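Local structure of alpha-catenin-like protein hmp-1 (Caenorhabditis elegans, 5XA5) at residues G94-T99 against R128-A133; I104-D109 against A121-S126; I170-L175 against S223-V228; S211-T216 against D245-A250. The protein binds beta-catenin, cadherin and actin filaments at cell junctions and is required for cell migration in body enclosure and for cell shape changes in body elongation. One frame throughout, in Å; residues are numbered along the deposited sequence.

Contact 1: G94-T99 against R128-A133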
loop_
_atom_site.group_PDB
_atom_site.type_symbol
_atom_site.label_atom_id
_atom_site.label_comp_id
_atom_site.label_asym_id
_atom_site.label_seq_id
_atom_site.Cartn_x
_atom_site.Cartn_y
_atom_site.Cartn_z
ATOM N N GLY A 94 -10.699 4.521 -12.016
ATOM C CA GLY A 94 -11.805 4.905 -12.872
ATOM C C GLY A 94 -12.978 5.427 -12.065
ATOM O O GLY A 94 -13.686 6.327 -12.495
ATOM N N ALA A 95 -13.175 4.868 -10.876
ATOM C CA ALA A 95 -14.258 5.324 -10.012
ATOM C C ALA A 95 -13.990 6.745 -9.517
ATOM O O ALA A 95 -14.926 7.521 -9.309
ATOM C CB ALA A 95 -14.447 4.372 -8.841
ATOM N N VAL A 96 -12.715 7.090 -9.336
ATOM C CA VAL A 96 -12.342 8.460 -8.996
ATOM C C VAL A 96 -12.619 9.398 -10.173
ATOM O O VAL A 96 -13.163 10.491 -9.994
ATOM C CB VAL A 96 -10.856 8.563 -8.569
ATOM C CG1 VAL A 96 -10.455 10.012 -8.340
ATOM C CG2 VAL A 96 -10.621 7.763 -7.294
ATOM N N GLN A 97 -12.270 8.965 -11.379
ATOM C CA GLN A 97 -12.531 9.768 -12.568
ATOM C C GLN A 97 -14.023 10.041 -12.727
ATOM O O GLN A 97 -14.429 11.165 -13.031
ATOM C CB GLN A 97 -11.983 9.062 -13.810
ATOM C CG GLN A 97 -12.189 9.815 -15.121
ATOM C CD GLN A 97 -11.556 9.078 -16.290
ATOM O OE1 GLN A 97 -11.813 7.893 -16.501
ATOM N NE2 GLN A 97 -10.702 9.770 -17.035
ATOM N N ASP A 98 -14.834 9.010 -12.507
ATOM C CA ASP A 98 -16.277 9.124 -12.699
ATOM C C ASP A 98 -16.925 10.007 -11.631
ATOM O O ASP A 98 -17.624 10.964 -11.967
ATOM C CB ASP A 98 -16.931 7.739 -12.718
ATOM C CG ASP A 98 -16.552 6.925 -13.958
ATOM O OD1 ASP A 98 -15.993 7.504 -14.915
ATOM O OD2 ASP A 98 -16.828 5.705 -13.978
ATOM N N THR A 99 -16.694 9.705 -10.355
ATOM C CA THR A 99 -17.252 10.527 -9.283
ATOM C C THR A 99 -16.696 11.937 -9.376
ATOM O O THR A 99 -17.356 12.908 -8.986
ATOM C CB THR A 99 -16.945 9.969 -7.889
ATOM O OG1 THR A 99 -15.535 9.743 -7.772
ATOM C CG2 THR A 99 -17.685 8.669 -7.666
ATOM N N ARG A 128 -18.832 13.735 -1.016
ATOM C CA ARG A 128 -18.728 12.515 -0.216
ATOM C C ARG A 128 -18.413 11.309 -1.094
ATOM O O ARG A 128 -17.534 10.511 -0.786
ATOM C CB ARG A 128 -20.015 12.262 0.564
ATOM C CG ARG A 128 -20.036 10.928 1.293
ATOM C CD ARG A 128 -21.284 10.797 2.140
ATOM N NE ARG A 128 -21.452 9.450 2.674
ATOM C CZ ARG A 128 -22.327 9.135 3.623
ATOM N NH1 ARG A 128 -23.100 10.076 4.145
ATOM N NH2 ARG A 128 -22.421 7.885 4.058
ATOM N N ASN A 129 -19.140 11.182 -2.194
ATOM C CA ASN A 129 -18.920 10.068 -3.106
ATOM C C ASN A 129 -17.527 10.070 -3.712
ATOM O O ASN A 129 -16.899 9.015 -3.816
ATOM C CB ASN A 129 -19.964 10.082 -4.212
ATOM C CG ASN A 129 -21.329 9.675 -3.722
ATOM O OD1 ASN A 129 -21.464 9.071 -2.659
ATOM N ND2 ASN A 129 -22.357 10.009 -4.490
ATOM N N LEU A 130 -17.036 11.252 -4.087
ATOM C CA LEU A 130 -15.715 11.370 -4.707
ATOM C C LEU A 130 -14.601 11.042 -3.724
ATOM O O LEU A 130 -13.690 10.283 -4.045
ATOM C CB LEU A 130 -15.484 12.776 -5.278
ATOM C CG LEU A 130 -14.044 13.123 -5.707
ATOM C CD1 LEU A 130 -13.501 12.169 -6.778
ATOM C CD2 LEU A 130 -13.948 14.573 -6.180
ATOM N N LEU A 131 -14.668 11.620 -2.532
ATOM C CA LEU A 131 -13.593 11.408 -1.561
ATOM C C LEU A 131 -13.640 9.985 -0.994
ATOM O O LEU A 131 -12.619 9.444 -0.557
ATOM C CB LEU A 131 -13.663 12.456 -0.435
ATOM C CG LEU A 131 -13.444 13.907 -0.901
ATOM C CD1 LEU A 131 -13.334 14.840 0.290
ATOM C CD2 LEU A 131 -12.201 14.033 -1.782
ATOM N N THR A 132 -14.816 9.367 -1.028
ATOM C CA THR A 132 -14.949 7.960 -0.648
ATOM C C THR A 132 -14.288 7.067 -1.698
ATOM O O THR A 132 -13.669 6.038 -1.376
ATOM C CB THR A 132 -16.425 7.572 -0.479
ATOM O OG1 THR A 132 -16.952 8.220 0.685
ATOM C CG2 THR A 132 -16.573 6.068 -0.315
ATOM N N ALA A 133 -14.425 7.449 -2.967
ATOM C CA ALA A 133 -13.789 6.700 -4.052
ATOM C C ALA A 133 -12.273 6.860 -3.984
ATOM O O ALA A 133 -11.525 5.932 -4.301
ATOM C CB ALA A 133 -14.318 7.151 -5.403
#

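Contact 2: I104-D109 against A121-S126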
loop_
_atom_site.group_PDB
_atom_site.type_symbol
_atom_site.label_atom_id
_atom_site.label_comp_id
_atom_site.label_asym_id
_atom_site.label_seq_id
_atom_site.Cartn_x
_atom_site.Cartn_y
_atom_site.Cartn_z
ATOM N N ILE A 104 -17.534 17.727 -10.453
ATOM C CA ILE A 104 -17.268 18.930 -11.240
ATOM C C ILE A 104 -18.568 19.513 -11.792
ATOM O O ILE A 104 -18.749 20.735 -11.815
ATOM C CB ILE A 104 -16.279 18.644 -12.393
ATOM C CG1 ILE A 104 -14.892 18.344 -11.820
ATOM C CG2 ILE A 104 -16.201 19.834 -13.351
ATOM C CD1 ILE A 104 -13.897 17.821 -12.838
ATOM N N GLN A 105 -19.483 18.643 -12.209
ATOM C CA GLN A 105 -20.777 19.101 -12.714
ATOM C C GLN A 105 -21.677 19.683 -11.626
ATOM O O GLN A 105 -22.175 20.805 -11.763
ATOM C CB GLN A 105 -21.509 17.959 -13.422
ATOM C CG GLN A 105 -21.288 17.909 -14.926
ATOM C CD GLN A 105 -21.770 19.167 -15.634
ATOM O OE1 GLN A 105 -22.710 19.828 -15.186
ATOM N NE2 GLN A 105 -21.125 19.503 -16.746
ATOM N N THR A 106 -21.896 18.927 -10.552
ATOM C CA THR A 106 -22.796 19.386 -9.497
ATOM C C THR A 106 -22.165 20.545 -8.757
ATOM O O THR A 106 -22.858 21.433 -8.262
ATOM C CB THR A 106 -23.130 18.289 -8.481
ATOM O OG1 THR A 106 -21.921 17.762 -7.928
ATOM C CG2 THR A 106 -23.911 17.167 -9.150
ATOM N N GLY A 107 -20.840 20.515 -8.654
ATOM C CA GLY A 107 -20.119 21.606 -8.033
ATOM C C GLY A 107 -20.326 22.887 -8.814
ATOM O O GLY A 107 -20.539 23.952 -8.235
ATOM N N ARG A 108 -20.277 22.774 -10.137
ATOM C CA ARG A 108 -20.479 23.935 -10.992
ATOM C C ARG A 108 -21.904 24.454 -10.845
ATOM O O ARG A 108 -22.123 25.661 -10.772
ATOM C CB ARG A 108 -20.189 23.597 -12.456
ATOM C CG ARG A 108 -20.015 24.828 -13.350
ATOM C CD ARG A 108 -20.137 24.464 -14.821
ATOM N NE ARG A 108 -19.304 23.315 -15.170
ATOM C CZ ARG A 108 -18.005 23.384 -15.436
ATOM N NH1 ARG A 108 -17.377 24.552 -15.393
ATOM N NH2 ARG A 108 -17.329 22.283 -15.743
ATOM N N ASP A 109 -22.861 23.532 -10.800
ATOM C CA ASP A 109 -24.265 23.883 -10.588
ATOM C C ASP A 109 -24.435 24.656 -9.289
ATOM O O ASP A 109 -25.178 25.634 -9.222
ATOM C CB ASP A 109 -25.142 22.629 -10.565
ATOM C CG ASP A 109 -25.119 21.875 -11.880
ATOM O OD1 ASP A 109 -24.843 22.502 -12.925
ATOM O OD2 ASP A 109 -25.380 20.654 -11.864
ATOM N N ALA A 121 -26.481 20.797 -1.097
ATOM C CA ALA A 121 -26.610 19.436 -0.593
ATOM C C ALA A 121 -26.198 18.402 -1.639
ATOM O O ALA A 121 -25.499 17.435 -1.324
ATOM C CB ALA A 121 -28.043 19.184 -0.129
ATOM N N ILE A 122 -26.623 18.609 -2.882
ATOM C CA ILE A 122 -26.281 17.686 -3.961
ATOM C C ILE A 122 -24.774 17.693 -4.231
ATOM O O ILE A 122 -24.163 16.634 -4.406
ATOM C CB ILE A 122 -27.042 18.023 -5.255
ATOM C CG1 ILE A 122 -28.529 17.734 -5.066
ATOM C CG2 ILE A 122 -26.498 17.202 -6.418
ATOM C CD1 ILE A 122 -29.390 18.125 -6.252
ATOM N N ALA A 123 -24.180 18.886 -4.250
ATOM C CA ALA A 123 -22.733 19.017 -4.434
ATOM C C ALA A 123 -21.959 18.372 -3.278
ATOM O O ALA A 123 -20.915 17.750 -3.485
ATOM C CB ALA A 123 -22.354 20.491 -4.577
ATOM N N THR A 124 -22.472 18.537 -2.061
ATOM C CA THR A 124 -21.858 17.941 -0.875
ATOM C C THR A 124 -21.914 16.417 -0.942
ATOM O O THR A 124 -20.948 15.726 -0.594
ATOM C CB THR A 124 -22.546 18.431 0.412
ATOM O OG1 THR A 124 -22.485 19.862 0.471
ATOM C CG2 THR A 124 -21.878 17.848 1.648
ATOM N N ASN A 125 -23.050 15.892 -1.385
ATOM C CA ASN A 125 -23.189 14.458 -1.602
ATOM C C ASN A 125 -22.217 13.957 -2.675
ATOM O O ASN A 125 -21.610 12.889 -2.529
ATOM C CB ASN A 125 -24.631 14.121 -1.986
ATOM C CG ASN A 125 -24.906 12.633 -1.956
ATOM O OD1 ASN A 125 -24.990 12.027 -0.887
ATOM N ND2 ASN A 125 -25.046 12.035 -3.130
ATOM N N SER A 126 -22.054 14.743 -3.739
ATOM C CA SER A 126 -21.087 14.416 -4.786
ATOM C C SER A 126 -19.680 14.356 -4.195
ATOM O O SER A 126 -18.878 13.499 -4.566
ATOM C CB SER A 126 -21.122 15.444 -5.917
ATOM O OG SER A 126 -22.375 15.451 -6.581
#

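Contact 3: I170-L175 against S223-V228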
loop_
_atom_site.group_PDB
_atom_site.type_symbol
_atom_site.label_atom_id
_atom_site.label_comp_id
_atom_site.label_asym_id
_atom_site.label_seq_id
_atom_site.Cartn_x
_atom_site.Cartn_y
_atom_site.Cartn_z
ATOM N N ILE A 170 30.273 -24.581 -4.152
ATOM C CA ILE A 170 30.283 -23.325 -4.910
ATOM C C ILE A 170 28.861 -22.795 -5.157
ATOM O O ILE A 170 28.609 -21.578 -5.064
ATOM C CB ILE A 170 31.024 -23.508 -6.250
ATOM C CG1 ILE A 170 32.520 -23.703 -5.989
ATOM C CG2 ILE A 170 30.825 -22.311 -7.156
ATOM C CD1 ILE A 170 33.331 -23.936 -7.240
ATOM N N LYS A 171 27.920 -23.693 -5.435
ATOM C CA LYS A 171 26.527 -23.267 -5.585
ATOM C C LYS A 171 25.957 -22.758 -4.265
ATOM O O LYS A 171 25.228 -21.773 -4.250
ATOM C CB LYS A 171 25.647 -24.408 -6.114
ATOM C CG LYS A 171 25.651 -24.545 -7.624
ATOM C CD LYS A 171 24.851 -25.767 -8.053
ATOM C CE LYS A 171 25.165 -26.186 -9.480
ATOM N NZ LYS A 171 24.441 -27.442 -9.826
ATOM N N VAL A 172 26.270 -23.430 -3.156
ATOM C CA VAL A 172 25.737 -23.005 -1.869
ATOM C C VAL A 172 26.232 -21.594 -1.523
ATOM O O VAL A 172 25.462 -20.734 -1.090
ATOM C CB VAL A 172 26.115 -23.986 -0.740
ATOM C CG1 VAL A 172 25.688 -23.394 0.607
ATOM C CG2 VAL A 172 25.448 -25.361 -0.976
ATOM N N ASP A 173 27.513 -21.347 -1.738
ATOM C CA ASP A 173 28.046 -19.996 -1.495
ATOM C C ASP A 173 27.438 -18.937 -2.406
ATOM O O ASP A 173 27.117 -17.838 -1.957
ATOM C CB ASP A 173 29.563 -19.987 -1.667
ATOM C CG ASP A 173 30.287 -20.586 -0.485
ATOM O OD1 ASP A 173 29.657 -20.804 0.570
ATOM O OD2 ASP A 173 31.506 -20.832 -0.610
ATOM N N ASP A 174 27.287 -19.257 -3.691
ATOM C CA ASP A 174 26.734 -18.282 -4.634
ATOM C C ASP A 174 25.275 -17.987 -4.326
ATOM O O ASP A 174 24.831 -16.841 -4.391
ATOM C CB ASP A 174 26.871 -18.769 -6.076
ATOM C CG ASP A 174 28.308 -18.748 -6.567
ATOM O OD1 ASP A 174 29.131 -18.026 -5.964
ATOM O OD2 ASP A 174 28.605 -19.440 -7.565
ATOM N N LEU A 175 24.517 -19.024 -3.991
ATOM C CA LEU A 175 23.124 -18.801 -3.630
ATOM C C LEU A 175 23.022 -18.034 -2.312
ATOM O O LEU A 175 22.156 -17.190 -2.179
ATOM C CB LEU A 175 22.362 -20.127 -3.545
ATOM C CG LEU A 175 22.118 -20.738 -4.930
ATOM C CD1 LEU A 175 21.728 -22.203 -4.765
ATOM C CD2 LEU A 175 21.024 -19.975 -5.664
ATOM N N SER A 223 24.472 -24.978 7.787
ATOM C CA SER A 223 24.025 -26.368 7.838
ATOM C C SER A 223 24.015 -26.988 6.441
ATOM O O SER A 223 24.384 -28.152 6.275
ATOM C CB SER A 223 22.630 -26.483 8.457
ATOM O OG SER A 223 21.657 -25.989 7.552
ATOM N N THR A 224 23.589 -26.237 5.429
ATOM C CA THR A 224 23.593 -26.751 4.058
ATOM C C THR A 224 25.015 -26.934 3.535
ATOM O O THR A 224 25.324 -27.901 2.847
ATOM C CB THR A 224 22.788 -25.825 3.080
ATOM O OG1 THR A 224 23.313 -24.490 3.071
ATOM C CG2 THR A 224 21.325 -25.791 3.483
ATOM N N ARG A 225 25.889 -25.993 3.867
ATOM C CA ARG A 225 27.254 -26.056 3.386
ATOM C C ARG A 225 27.985 -27.244 4.005
ATOM O O ARG A 225 28.724 -27.943 3.321
ATOM C CB ARG A 225 27.983 -24.752 3.707
ATOM C CG ARG A 225 29.284 -24.557 2.964
ATOM C CD ARG A 225 29.897 -23.243 3.395
ATOM N NE ARG A 225 30.889 -22.751 2.448
ATOM C CZ ARG A 225 32.175 -23.080 2.482
ATOM N NH1 ARG A 225 32.626 -23.915 3.414
ATOM N NH2 ARG A 225 33.010 -22.573 1.583
ATOM N N THR A 226 27.760 -27.485 5.293
ATOM C CA THR A 226 28.399 -28.611 5.969
ATOM C C THR A 226 27.851 -29.919 5.402
ATOM O O THR A 226 28.592 -30.870 5.180
ATOM C CB THR A 226 28.162 -28.552 7.486
ATOM O OG1 THR A 226 28.867 -27.436 8.043
ATOM C CG2 THR A 226 28.637 -29.839 8.165
ATOM N N PHE A 227 26.546 -29.960 5.150
ATOM C CA PHE A 227 25.937 -31.196 4.658
ATOM C C PHE A 227 26.364 -31.567 3.230
ATOM O O PHE A 227 26.473 -32.753 2.916
ATOM C CB PHE A 227 24.414 -31.105 4.735
ATOM C CG PHE A 227 23.721 -32.365 4.317
ATOM C CD1 PHE A 227 23.939 -33.547 5.003
ATOM C CD2 PHE A 227 22.872 -32.376 3.224
ATOM C CE1 PHE A 227 23.308 -34.718 4.608
ATOM C CE2 PHE A 227 22.236 -33.538 2.830
ATOM C CZ PHE A 227 22.451 -34.707 3.524
ATOM N N VAL A 228 26.612 -30.595 2.350
ATOM C CA VAL A 228 27.049 -30.942 0.997
ATOM C C VAL A 228 28.457 -31.505 1.047
ATOM O O VAL A 228 28.836 -32.315 0.203
ATOM C CB VAL A 228 27.023 -29.749 0.000
ATOM C CG1 VAL A 228 25.624 -29.272 -0.224
ATOM C CG2 VAL A 228 27.922 -28.616 0.452
#

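Contact 4: S211-T216 against D245-A250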
loop_
_atom_site.group_PDB
_atom_site.type_symbol
_atom_site.label_atom_id
_atom_site.label_comp_id
_atom_site.label_asym_id
_atom_site.label_seq_id
_atom_site.Cartn_x
_atom_site.Cartn_y
_atom_site.Cartn_z
ATOM N N SER A 211 12.713 -11.190 12.850
ATOM C CA SER A 211 13.827 -11.624 13.677
ATOM C C SER A 211 14.162 -13.095 13.439
ATOM O O SER A 211 15.341 -13.462 13.353
ATOM C CB SER A 211 13.506 -11.382 15.146
ATOM O OG SER A 211 13.290 -10.004 15.372
ATOM N N ALA A 212 13.125 -13.920 13.333
ATOM C CA ALA A 212 13.320 -15.357 13.116
ATOM C C ALA A 212 13.995 -15.601 11.770
ATOM O O ALA A 212 14.896 -16.435 11.666
ATOM C CB ALA A 212 11.995 -16.093 13.192
ATOM N N LEU A 213 13.555 -14.892 10.730
ATOM C CA LEU A 213 14.222 -15.014 9.442
ATOM C C LEU A 213 15.698 -14.631 9.543
ATOM O O LEU A 213 16.556 -15.344 9.014
ATOM C CB LEU A 213 13.526 -14.150 8.377
ATOM C CG LEU A 213 14.213 -14.083 7.007
ATOM C CD1 LEU A 213 14.319 -15.470 6.377
ATOM C CD2 LEU A 213 13.522 -13.097 6.055
ATOM N N ARG A 214 16.004 -13.501 10.186
ATOM C CA ARG A 214 17.390 -13.054 10.275
ATOM C C ARG A 214 18.287 -14.035 11.026
ATOM O O ARG A 214 19.465 -14.192 10.697
ATOM C CB ARG A 214 17.478 -11.681 10.955
ATOM C CG ARG A 214 16.833 -10.558 10.185
ATOM C CD ARG A 214 17.204 -10.574 8.715
ATOM N NE ARG A 214 18.644 -10.481 8.469
ATOM C CZ ARG A 214 19.310 -9.345 8.270
ATOM N NH1 ARG A 214 18.679 -8.177 8.318
ATOM N NH2 ARG A 214 20.615 -9.376 8.037
ATOM N N GLN A 215 17.741 -14.687 12.044
ATOM C CA GLN A 215 18.505 -15.661 12.825
ATOM C C GLN A 215 18.653 -16.989 12.096
ATOM O O GLN A 215 19.696 -17.652 12.189
ATOM C CB GLN A 215 17.831 -15.891 14.175
ATOM C CG GLN A 215 18.235 -17.189 14.863
ATOM C CD GLN A 215 17.187 -17.686 15.840
ATOM O OE1 GLN A 215 16.532 -18.701 15.600
ATOM N NE2 GLN A 215 17.021 -16.969 16.948
ATOM N N THR A 216 17.609 -17.397 11.382
ATOM C CA THR A 216 17.585 -18.722 10.769
ATOM C C THR A 216 18.405 -18.803 9.482
ATOM O O THR A 216 19.060 -19.806 9.216
ATOM C CB THR A 216 16.136 -19.159 10.470
ATOM O OG1 THR A 216 15.411 -19.248 11.703
ATOM C CG2 THR A 216 16.118 -20.505 9.785
ATOM N N ASP A 245 13.189 -26.208 8.218
ATOM C CA ASP A 245 11.828 -26.079 8.739
ATOM C C ASP A 245 11.636 -24.733 9.415
ATOM O O ASP A 245 10.592 -24.087 9.252
ATOM C CB ASP A 245 11.501 -27.208 9.731
ATOM C CG ASP A 245 11.317 -28.548 9.052
ATOM O OD1 ASP A 245 11.151 -28.563 7.813
ATOM O OD2 ASP A 245 11.320 -29.583 9.761
ATOM N N GLU A 246 12.649 -24.305 10.168
ATOM C CA GLU A 246 12.598 -23.023 10.851
ATOM C C GLU A 246 12.521 -21.880 9.846
ATOM O O GLU A 246 11.806 -20.916 10.062
ATOM C CB GLU A 246 13.820 -22.830 11.745
ATOM C CG GLU A 246 13.777 -23.607 13.045
ATOM C CD GLU A 246 14.973 -23.305 13.924
ATOM O OE1 GLU A 246 16.094 -23.209 13.381
ATOM O OE2 GLU A 246 14.793 -23.159 15.150
ATOM N N MET A 247 13.274 -22.007 8.758
ATOM C CA MET A 247 13.283 -21.010 7.691
ATOM C C MET A 247 11.904 -20.889 7.063
ATOM O O MET A 247 11.363 -19.786 6.891
ATOM C CB MET A 247 14.320 -21.397 6.631
ATOM C CG MET A 247 14.446 -20.425 5.487
ATOM S SD MET A 247 15.576 -19.103 5.946
ATOM C CE MET A 247 15.638 -18.183 4.399
ATOM N N HIS A 248 11.336 -22.038 6.722
ATOM C CA HIS A 248 10.031 -22.059 6.083
ATOM C C HIS A 248 8.961 -21.468 6.988
ATOM O O HIS A 248 8.112 -20.697 6.520
ATOM C CB HIS A 248 9.671 -23.481 5.665
ATOM C CG HIS A 248 10.511 -23.999 4.543
ATOM N ND1 HIS A 248 10.932 -25.311 4.473
ATOM C CD2 HIS A 248 11.017 -23.384 3.448
ATOM C CE1 HIS A 248 11.659 -25.480 3.383
ATOM N NE2 HIS A 248 11.724 -24.325 2.742
ATOM N N SER A 249 9.015 -21.781 8.279
ATOM C CA SER A 249 8.066 -21.219 9.231
ATOM C C SER A 249 8.154 -19.700 9.327
ATOM O O SER A 249 7.138 -19.025 9.387
ATOM C CB SER A 249 8.276 -21.839 10.608
ATOM O OG SER A 249 7.929 -23.208 10.573
ATOM N N ALA A 250 9.370 -19.159 9.339
ATOM C CA ALA A 250 9.527 -17.708 9.415
ATOM C C ALA A 250 8.953 -17.016 8.182
ATOM O O ALA A 250 8.302 -15.971 8.284
ATOM C CB ALA A 250 10.991 -17.330 9.581
#

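Contact 1: G94-T99 against R128-A133
Thr99 has its first torsion at 52°, which places OG1 between its own backbone N and carbonyl carbon and presents the hydroxyl to Leu130 and Ala133 of the facing helix. Leu130 has CG opposite its backbone N (chi1 168°), and this carries CD1 back over to Val96 and Thr99. The two segments belong to the antiparallel helical bundle of the vinculin/alpha-catenin family, in the N-terminal part of the protein. They lie on helices 83-112 and 117-165. The local axes of 94-99 and 128-133 run at 164° to each other and approach to 8.6 Å. Thr99 and Ala133, which point at the facing helix, are small enough for this spacing. Leu130 CD1 comes within 3.3 Å of Thr99 OG1. Leu130 CD1 also meets Val96 O and packs on Val96 CG1 at 4.0 Å. No hydrogen bond crosses between the segments. Thr99 OG1 is satisfied inside its own helix instead, donating to Ala95 O at 2.8 Å. That carbonyl also accepts from Thr99 N, so it holds two bonds from one residue. Thr99 CG2 faces the backbone of Asn129. Ala133 CB points at helix 83-112, where it lies 3.7 Å from Thr99 OG1 and touches Ala95 CB. Around the contact, Val96 also packs on Phe65 of helix 51-74, while Leu131 turns away to Leu32 and Val36 of helix 23-36. Leu130 and Leu131 each touch an apolar side chain of another protein's chain. At the Ala133 end, Val96 CG2 rests against Ala133 O at 3.6 Å.

Contact 2: I104-D109 against A121-S126
Thr106 meets Ser126, Ile122 and Ala123 with both branches of its side chain. Its hydroxyl faces the hydroxyl of Ser126, with Thr106 OG1 and Ser126 OG 2.7 Å apart, within hydrogen-bond distance. Ser126 OG is also 3.1 Å from Ile122 O of its own helix. Thr106 OG1 has a further hydrogen bond, to Val102 O one turn earlier. The first torsion of Thr106, 56°, puts OG1 between the backbone N and the carbonyl carbon, and CG2 then lies opposite the carbonyl carbon, beside the backbone N. From there Thr106 CG2 meets Ile122 CG2 at 3.8 Å, the two side chains crossing at about a right angle. An alanine in place of Thr106 removes the hydroxyl and the methyl together, and would probably leave Ser126 OG without its mate across the helices and Ile122 CG2 without the methyl it packs on. This is close antiparallel packing in the helical bundle of the vinculin/alpha-catenin family, between helices 83-112 and 117-165. The local axes approach to 8.4 Å at an angle of 154°. Ala123 sits at the tightest backbone passage, its CA 5.1 Å from that of Thr106. Its methyl lies against the backbone of the other helix, with Ala123 CB 3.8 Å from Thr106 O. Gly107, which has no side chain, brings its CA to 4.3 Å from Ala123 CB. Ala123 is further packed by Met103 and Phe110 of helix 83-112 and by an apolar side chain of another protein's chain. Helix 51-74 packs on helix 83-112 away from this interface, through Ile104.

Contact 3: I170-L175 against S223-V228
Helices 169-196 and 200-229 run antiparallel here at 169°, their local axes approaching to 9.8 Å, with Val172 and Arg225 nearest in backbone. In the conformer described, one of two modelled, Arg225 forms a salt bridge with Asp173. It grips the carboxylate side-on: Arg225 NE bonds to Asp173 OD1 at 3.0 Å, and Arg225 NH2 bonds to Asp173 OD2 at 3.2 Å. The carboxylate and guanidinium planes are only 18° apart, and both oxygens are met on their syn sides. Asp173 OD1 is also hydrogen-bonded to Tyr221 OH. An alanine at Asp173 removes both oxygens and would probably leave the Arg225 guanidinium without its mate and Tyr221 OH without this acceptor. The bridge flanks an apolar seam of the antiparallel helical bundle of the vinculin/alpha-catenin family. In that seam Val172 points at helix 200-229. It meets Val228 and Thr224, each again in one of two modelled conformers. Val172 CG2 meets Val228 CG1 tip to tip at 4.0 Å. Val172 CG1 touches Thr224 OG1 at 3.6 Å and lies near Arg225 CB. The Thr224 hydroxyl finds its polar partner at Leu220 O. Met163 of helix 117-165 packs on both Val172 and Thr224.

Contact 4: S211-T216 against D245-A250
Thr216, in the one of its two modelled conformers described, lays its CG2 methyl over the backbone and CB of Met247. Thr216 CG2 is 3.4 Å from Met247 N and 3.7 Å from Met247 CB. It gets there because CG2 stands opposite the backbone N of Thr216, which leaves OG1 beside that N (chi1 -62°). Glu246 adds its CB, 3.8 Å from Thr216 CG2, to the same patch. No hydrogen bond joins the two segments. In this conformer Thr216 OG1 bonds within its own helix, donating to Ala212 O at 2.9 Å. Thr216 N also bonds to Ala212 O, from the opposite face of the carbonyl plane. The contact is a buried interface between antiparallel neighbours, helices 200-229 and 234-258, in the helical bundle of the vinculin/alpha-catenin family. Their local axes cross at -153° and approach to 8.8 Å. Near one end of the interface Ala250 points its methyl at helix 200-229. Ala250 CB meets Ala212 CB at 3.9 Å and also lies against the N and CB of Leu213. Deeper in the bundle Met247 bends at chi2 (85°), and the bend brings its sulfur and terminal methyl to Leu213. Met247 CE touches Leu213 CD1 at 3.6 Å. These two side chains also reach two further helices. Met247 packs on Val156 and Ala160 of helix 117-165, and Leu213 packs on Ile183 and Leu186 of helix 169-196.

In the fold
Contacts 1 and 2 join the same two helices, 83-112 and 117-165, with centres about 12 Å apart. Contact 2 lies nearer the turn between these helices, so its segments fall within the span that contact 1 closes. Contacts 3 and 4 follow later in the chain and share helix 200-229; their segments alternate along the chain, and their centres are about 17 Å apart. The two pairs lie on opposite sides of the chain's centre, with contacts 2 and 3 farthest apart at about 66 Å between centres. Long helix 117-165 carries segments of contacts 1 and 2 and also packs beside contacts 3 and 4. It thus connects both ends of this elongated N-terminal part.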